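Local coordinates for protein serine protease inhibitor (Schistosoma haematobium, PDB 3STO) that adopts the serpin fold and probably inhibits serine-type endopeptidases, at residues K235-G240 with L259-W264; P380-I385 with A396-N401. One frame throughout, in Å; residues are numbered along the deposited sequence.

Interaction 1: residues K235-G240 with L259-W264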
loop_
_atom_site.group_PDB
_atom_site.type_symbol
_atom_site.label_atom_id
_atom_site.label_comp_id
_atom_site.label_asym_id
_atom_site.label_seq_id
_atom_site.Cartn_x
_atom_site.Cartn_y
_atom_site.Cartn_z
ATOM N N LYS A 235 -14.717 20.734 4.349
ATOM C CA LYS A 235 -15.540 20.668 3.146
ATOM C C LYS A 235 -14.900 21.418 1.996
ATOM O O LYS A 235 -14.542 22.579 2.134
ATOM C CB LYS A 235 -16.907 21.262 3.422
ATOM C CG LYS A 235 -17.843 21.248 2.241
ATOM C CD LYS A 235 -19.307 21.032 2.727
ATOM C CE LYS A 235 -20.189 22.250 2.459
ATOM N NZ LYS A 235 -21.472 22.244 3.251
ATOM N N PHE A 236 -14.757 20.754 0.852
ATOM C CA PHE A 236 -14.062 21.350 -0.269
ATOM C C PHE A 236 -15.015 21.431 -1.447
ATOM O O PHE A 236 -15.023 20.584 -2.333
ATOM C CB PHE A 236 -12.782 20.565 -0.564
ATOM C CG PHE A 236 -11.848 20.485 0.630
ATOM C CD1 PHE A 236 -12.016 19.502 1.601
ATOM C CD2 PHE A 236 -10.833 21.419 0.798
ATOM C CE1 PHE A 236 -11.195 19.441 2.696
ATOM C CE2 PHE A 236 -9.979 21.350 1.887
ATOM C CZ PHE A 236 -10.167 20.355 2.843
ATOM N N GLU A 237 -15.818 22.486 -1.428
ATOM C CA GLU A 237 -16.944 22.659 -2.334
ATOM C C GLU A 237 -16.522 22.660 -3.788
ATOM O O GLU A 237 -17.183 22.070 -4.642
ATOM C CB GLU A 237 -17.651 23.966 -2.016
ATOM C CG GLU A 237 -18.680 23.874 -0.913
ATOM C CD GLU A 237 -20.043 23.450 -1.448
ATOM O OE1 GLU A 237 -20.134 23.132 -2.659
ATOM O OE2 GLU A 237 -21.023 23.441 -0.666
ATOM N N ASP A 238 -15.418 23.340 -4.058
ATOM C CA ASP A 238 -14.889 23.461 -5.407
ATOM C C ASP A 238 -14.365 22.138 -5.971
ATOM O O ASP A 238 -14.518 21.875 -7.145
ATOM C CB ASP A 238 -13.798 24.529 -5.434
ATOM C CG ASP A 238 -14.365 25.943 -5.476
ATOM O OD1 ASP A 238 -13.618 26.855 -5.898
ATOM O OD2 ASP A 238 -15.552 26.148 -5.100
ATOM N N GLU A 239 -13.773 21.291 -5.147
ATOM C CA GLU A 239 -13.369 19.975 -5.621
ATOM C C GLU A 239 -14.502 18.962 -5.492
ATOM O O GLU A 239 -14.376 17.820 -5.895
ATOM C CB GLU A 239 -12.137 19.485 -4.856
ATOM C CG GLU A 239 -10.938 20.407 -4.982
ATOM C CD GLU A 239 -10.834 21.446 -3.885
ATOM O OE1 GLU A 239 -11.873 21.888 -3.335
ATOM O OE2 GLU A 239 -9.699 21.835 -3.578
ATOM N N GLY A 240 -15.606 19.375 -4.902
ATOM C CA GLY A 240 -16.748 18.496 -4.753
ATOM C C GLY A 240 -16.666 17.378 -3.732
ATOM O O GLY A 240 -17.356 16.359 -3.888
ATOM N N LEU A 259 -15.199 11.942 0.933
ATOM C CA LEU A 259 -16.589 11.666 0.583
ATOM C C LEU A 259 -17.090 12.721 -0.394
ATOM O O LEU A 259 -17.166 13.908 -0.068
ATOM C CB LEU A 259 -17.480 11.605 1.843
ATOM C CG LEU A 259 -18.911 11.096 1.626
ATOM C CD1 LEU A 259 -18.937 9.606 1.185
ATOM C CD2 LEU A 259 -19.770 11.291 2.868
ATOM N N PRO A 260 -17.420 12.287 -1.614
ATOM C CA PRO A 260 -18.015 13.204 -2.599
ATOM C C PRO A 260 -19.290 13.844 -2.052
ATOM O O PRO A 260 -20.067 13.201 -1.332
ATOM C CB PRO A 260 -18.354 12.282 -3.759
ATOM C CG PRO A 260 -17.407 11.125 -3.606
ATOM C CD PRO A 260 -17.327 10.907 -2.127
ATOM N N LEU A 261 -19.495 15.108 -2.393
ATOM C CA LEU A 261 -20.679 15.831 -1.926
ATOM C C LEU A 261 -22.020 15.283 -2.444
ATOM O O LEU A 261 -23.054 15.474 -1.829
ATOM C CB LEU A 261 -20.523 17.331 -2.162
ATOM C CG LEU A 261 -19.421 17.837 -1.222
ATOM C CD1 LEU A 261 -19.057 19.293 -1.459
ATOM C CD2 LEU A 261 -19.857 17.630 0.207
ATOM N N GLU A 262 -22.021 14.566 -3.550
ATOM C CA GLU A 262 -23.267 13.930 -3.936
ATOM C C GLU A 262 -23.002 12.460 -4.191
ATOM O O GLU A 262 -21.875 12.004 -4.068
ATOM C CB GLU A 262 -23.882 14.602 -5.159
ATOM C CG GLU A 262 -23.530 13.899 -6.450
ATOM C CD GLU A 262 -22.200 14.327 -6.989
ATOM O OE1 GLU A 262 -22.188 15.349 -7.716
ATOM O OE2 GLU A 262 -21.181 13.657 -6.688
ATOM N N LYS A 263 -24.038 11.706 -4.527
ATOM C CA LYS A 263 -23.871 10.271 -4.539
ATOM C C LYS A 263 -23.499 9.724 -5.914
ATOM O O LYS A 263 -23.181 8.558 -6.040
ATOM C CB LYS A 263 -25.146 9.595 -4.047
ATOM C CG LYS A 263 -26.333 9.696 -5.029
ATOM C CD LYS A 263 -27.611 9.230 -4.347
ATOM C CE LYS A 263 -28.745 9.117 -5.325
ATOM N NZ LYS A 263 -29.955 8.521 -4.661
ATOM N N TRP A 264 -23.577 10.540 -6.955
ATOM C CA TRP A 264 -23.482 9.963 -8.299
ATOM C C TRP A 264 -22.065 9.915 -8.873
ATOM O O TRP A 264 -21.803 9.096 -9.735
ATOM C CB TRP A 264 -24.415 10.665 -9.295
ATOM C CG TRP A 264 -25.883 10.650 -8.918
ATOM C CD1 TRP A 264 -26.752 9.600 -9.006
ATOM C CD2 TRP A 264 -26.641 11.758 -8.430
ATOM N NE1 TRP A 264 -28.002 9.986 -8.594
ATOM C CE2 TRP A 264 -27.956 11.306 -8.226
ATOM C CE3 TRP A 264 -26.323 13.087 -8.125
ATOM C CZ2 TRP A 264 -28.948 12.126 -7.715
ATOM C CZ3 TRP A 264 -27.293 13.893 -7.643
ATOM C CH2 TRP A 264 -28.602 13.420 -7.444
#
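Leu261 meets Gly240 through both its backbone and its side chain. Its N-H donates to Gly240 O at 2.9 Å, and the N-H...O angle of 171° makes the bond almost straight. The donor nevertheless stands 39° out of the carbonyl plane, so it does not use a lone-pair direction. Pro260 adds a CA-H...O contact to the same oxygen, with CA 3.5 Å from Gly240 O. The isobutyl group of Leu261 then folds back over the glycine. With CG anti to its own carbonyl carbon (chi1 -68°), CD1 comes 3.8 Å from Gly240 C and 4.1 Å from Glu237 CA. Further out the contacts are loose and near solvent. Glu237 bends at its second torsion, which returns its carboxylate to the contact and places OE1 4.2 Å from Leu261 CD1, the two side chains crossing at about a right angle. Lys235 passes the other methyl, its CD 4.3 Å from Leu261 CD2.

The backbone of 236-239 curls round to the glycine. Residues 237-239 have helical backbone angles, and Gly240 N makes weak bonds back to Phe236 O (2.9 Å) and to Glu237 O. Gly240 closes this bend with a positive phi. A second donor, Asn267 ND2, also reaches Gly240 O, so two N-H groups hold that carbonyl. Glu239 OE2 is bonded to Tyr282 OH, whose ring meets Phe236 edge-to-face.

Leu259 and Glu242 share a backbone hydrogen bond, and Gly240 with Leu261 lies two residues further on, in line with that antiparallel pairing although both are already loop. The contact therefore joins the four-residue turn 237-240, between strands 218-236 and 241-247, to the end of strand 253-260, at the margin of the three-strand meander that belongs to serpin sheet B.

Interaction 2: residues P380-I385 with A396-N401; sequences PFICFI and AAKVMN
Phe381 and Val399 form an antiparallel hydrogen-bonded pair in the C-terminal beta hairpin of the serpin fold, strands 381-387 and 392-399 of sheet B. Here the packing is tight. Val399 N donates to Phe381 O at 2.8 Å, and Phe381 N returns a bond to Val399 O. Cys383 and Ala397 form the next such pair, the bond from Ala397 N to Cys383 O being more bent (133°) than that from Cys383 N to Ala397 O. Phe381 CG sits between its backbone N and carbonyl carbon (chi1 59°), which leans the ring toward the partner strand, alongside the Val399 side chain, with Val399 CB over one face toward the rim, 3.8 Å from the ring centroid. Cys383 SG, on the same sheet face, is 3.9 Å from Ala397 CB. On the other face Ile382 CG1 rests 3.9 Å from Lys398 CB under helix 269-273; the lysine leads away to bond Phe34 O through NZ.

The pairing is looser beyond Val399, where partly exposed Met400, a selenomethionine, turns its N to Asn38 OD1. Pro380 CA makes a CA-H...O contact with Val399 O (3.2 Å), CG lies beside Met400 O, and the apolar touch is Pro380 CB to Met400 CG, 3.9 Å.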
loop_
_atom_site.group_PDB
_atom_site.type_symbol
_atom_site.label_atom_id
_atom_site.label_comp_id
_atom_site.label_asym_id
_atom_site.label_seq_id
_atom_site.Cartn_x
_atom_site.Cartn_y
_atom_site.Cartn_z
ATOM N N PRO A 380 -20.006 5.466 -2.771
ATOM C CA PRO A 380 -18.554 5.202 -2.965
ATOM C C PRO A 380 -17.614 6.327 -2.510
ATOM O O PRO A 380 -17.861 7.522 -2.677
ATOM C CB PRO A 380 -18.434 4.944 -4.478
ATOM C CG PRO A 380 -19.822 4.351 -4.830
ATOM C CD PRO A 380 -20.776 5.203 -4.012
ATOM N N PHE A 381 -16.514 5.921 -1.906
ATOM C CA PHE A 381 -15.631 6.887 -1.282
ATOM C C PHE A 381 -14.169 6.493 -1.449
ATOM O O PHE A 381 -13.834 5.341 -1.711
ATOM C CB PHE A 381 -15.957 7.007 0.200
ATOM C CG PHE A 381 -15.835 5.702 0.957
ATOM C CD1 PHE A 381 -16.858 4.755 0.925
ATOM C CD2 PHE A 381 -14.704 5.419 1.699
ATOM C CE1 PHE A 381 -16.764 3.583 1.640
ATOM C CE2 PHE A 381 -14.598 4.228 2.417
ATOM C CZ PHE A 381 -15.630 3.313 2.395
ATOM N N ILE A 382 -13.297 7.464 -1.261
ATOM C CA ILE A 382 -11.868 7.196 -1.284
ATOM C C ILE A 382 -11.320 7.334 0.135
ATOM O O ILE A 382 -11.715 8.218 0.891
ATOM C CB ILE A 382 -11.162 8.098 -2.350
ATOM C CG1 ILE A 382 -11.300 7.421 -3.723
ATOM C CG2 ILE A 382 -9.700 8.366 -2.020
ATOM C CD1 ILE A 382 -11.998 8.242 -4.694
ATOM N N CYS A 383 -10.452 6.421 0.520
ATOM C CA CYS A 383 -9.883 6.505 1.847
ATOM C C CYS A 383 -8.379 6.186 1.869
ATOM O O CYS A 383 -7.836 5.586 0.927
ATOM C CB CYS A 383 -10.668 5.645 2.831
ATOM S SG CYS A 383 -10.605 3.928 2.440
ATOM N N PHE A 384 -7.714 6.612 2.941
ATOM C CA PHE A 384 -6.279 6.448 3.075
ATOM C C PHE A 384 -5.922 6.093 4.495
ATOM O O PHE A 384 -6.607 6.503 5.426
ATOM C CB PHE A 384 -5.599 7.760 2.774
ATOM C CG PHE A 384 -5.895 8.317 1.403
ATOM C CD1 PHE A 384 -5.097 7.953 0.297
ATOM C CD2 PHE A 384 -6.894 9.248 1.232
ATOM C CE1 PHE A 384 -5.304 8.486 -0.950
ATOM C CE2 PHE A 384 -7.142 9.801 -0.031
ATOM C CZ PHE A 384 -6.335 9.426 -1.124
ATOM N N ILE A 385 -4.867 5.304 4.675
ATOM C CA ILE A 385 -4.173 5.359 5.947
ATOM C C ILE A 385 -3.088 6.400 5.735
ATOM O O ILE A 385 -2.244 6.242 4.872
ATOM C CB ILE A 385 -3.587 4.046 6.324
ATOM C CG1 ILE A 385 -4.705 3.030 6.515
ATOM C CG2 ILE A 385 -2.673 4.211 7.558
ATOM C CD1 ILE A 385 -4.211 1.605 6.653
ATOM N N ALA A 396 -3.688 3.560 -0.005
ATOM C CA ALA A 396 -4.672 4.291 -0.798
ATOM C C ALA A 396 -5.724 3.291 -1.299
ATOM O O ALA A 396 -5.408 2.180 -1.707
ATOM C CB ALA A 396 -3.994 5.039 -1.995
ATOM N N ALA A 397 -6.977 3.686 -1.228
ATOM C CA ALA A 397 -8.078 2.793 -1.508
ATOM C C ALA A 397 -9.261 3.546 -2.088
ATOM O O ALA A 397 -9.560 4.673 -1.705
ATOM C CB ALA A 397 -8.512 2.031 -0.243
ATOM N N LYS A 398 -9.941 2.896 -3.016
ATOM C CA LYS A 398 -11.248 3.348 -3.435
ATOM C C LYS A 398 -12.273 2.243 -3.093
ATOM O O LYS A 398 -12.120 1.069 -3.471
ATOM C CB LYS A 398 -11.254 3.678 -4.924
ATOM C CG LYS A 398 -12.639 4.057 -5.438
ATOM C CD LYS A 398 -12.619 4.400 -6.908
ATOM C CE LYS A 398 -12.357 3.177 -7.761
ATOM N NZ LYS A 398 -12.900 3.380 -9.132
ATOM N N VAL A 399 -13.316 2.622 -2.374
ATOM C CA VAL A 399 -14.351 1.670 -1.987
ATOM C C VAL A 399 -15.676 1.977 -2.677
ATOM O O VAL A 399 -16.385 2.930 -2.335
ATOM C CB VAL A 399 -14.526 1.607 -0.458
ATOM C CG1 VAL A 399 -15.472 0.507 -0.110
ATOM C CG2 VAL A 399 -13.163 1.389 0.233
HETATM N N MSE A 400 -15.992 1.167 -3.674
HETATM C CA MSE A 400 -17.233 1.322 -4.423
HETATM C C MSE A 400 -18.306 0.368 -3.932
HETATM O O MSE A 400 -19.492 0.675 -3.952
HETATM C CB MSE A 400 -16.978 1.041 -5.895
HETATM C CG MSE A 400 -16.537 2.254 -6.661
HETATM SE SE MSE A 400 -16.320 1.849 -8.561
HETATM C CE MSE A 400 -15.800 3.649 -9.115
ATOM N N ASN A 401 -17.860 -0.803 -3.508
ATOM C CA ASN A 401 -18.722 -1.872 -3.133
ATOM C C ASN A 401 -18.148 -2.506 -1.884
ATOM O O ASN A 401 -17.299 -3.403 -1.976
ATOM C CB ASN A 401 -18.780 -2.910 -4.259
ATOM C CG ASN A 401 -19.939 -3.903 -4.101
ATOM O OD1 ASN A 401 -20.511 -4.070 -3.020
ATOM N ND2 ASN A 401 -20.294 -4.554 -5.196
#

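Overall arrangement
Strand 253-260 connects the two contacts: its end enters interaction 1, and it pairs antiparallel with strand 381-387 of interaction 2. Their centres are 14 Å apart, and they meet directly where Pro260 CD packs 3.5 Å from Pro380 O and Leu259 CD1 lies 4.1 Å from Phe381 CB. They differ in depth. Interaction 1 is a surface contact, its centre about 25 Å from that of the chain, whereas interaction 2 is buried, its centre about 12 Å from the centre of the chain. In sequence the first closes before the second opens. Both belong to the sheet B framework; neither includes the reactive-centre loop, which in serpins precedes the C-terminal hairpin.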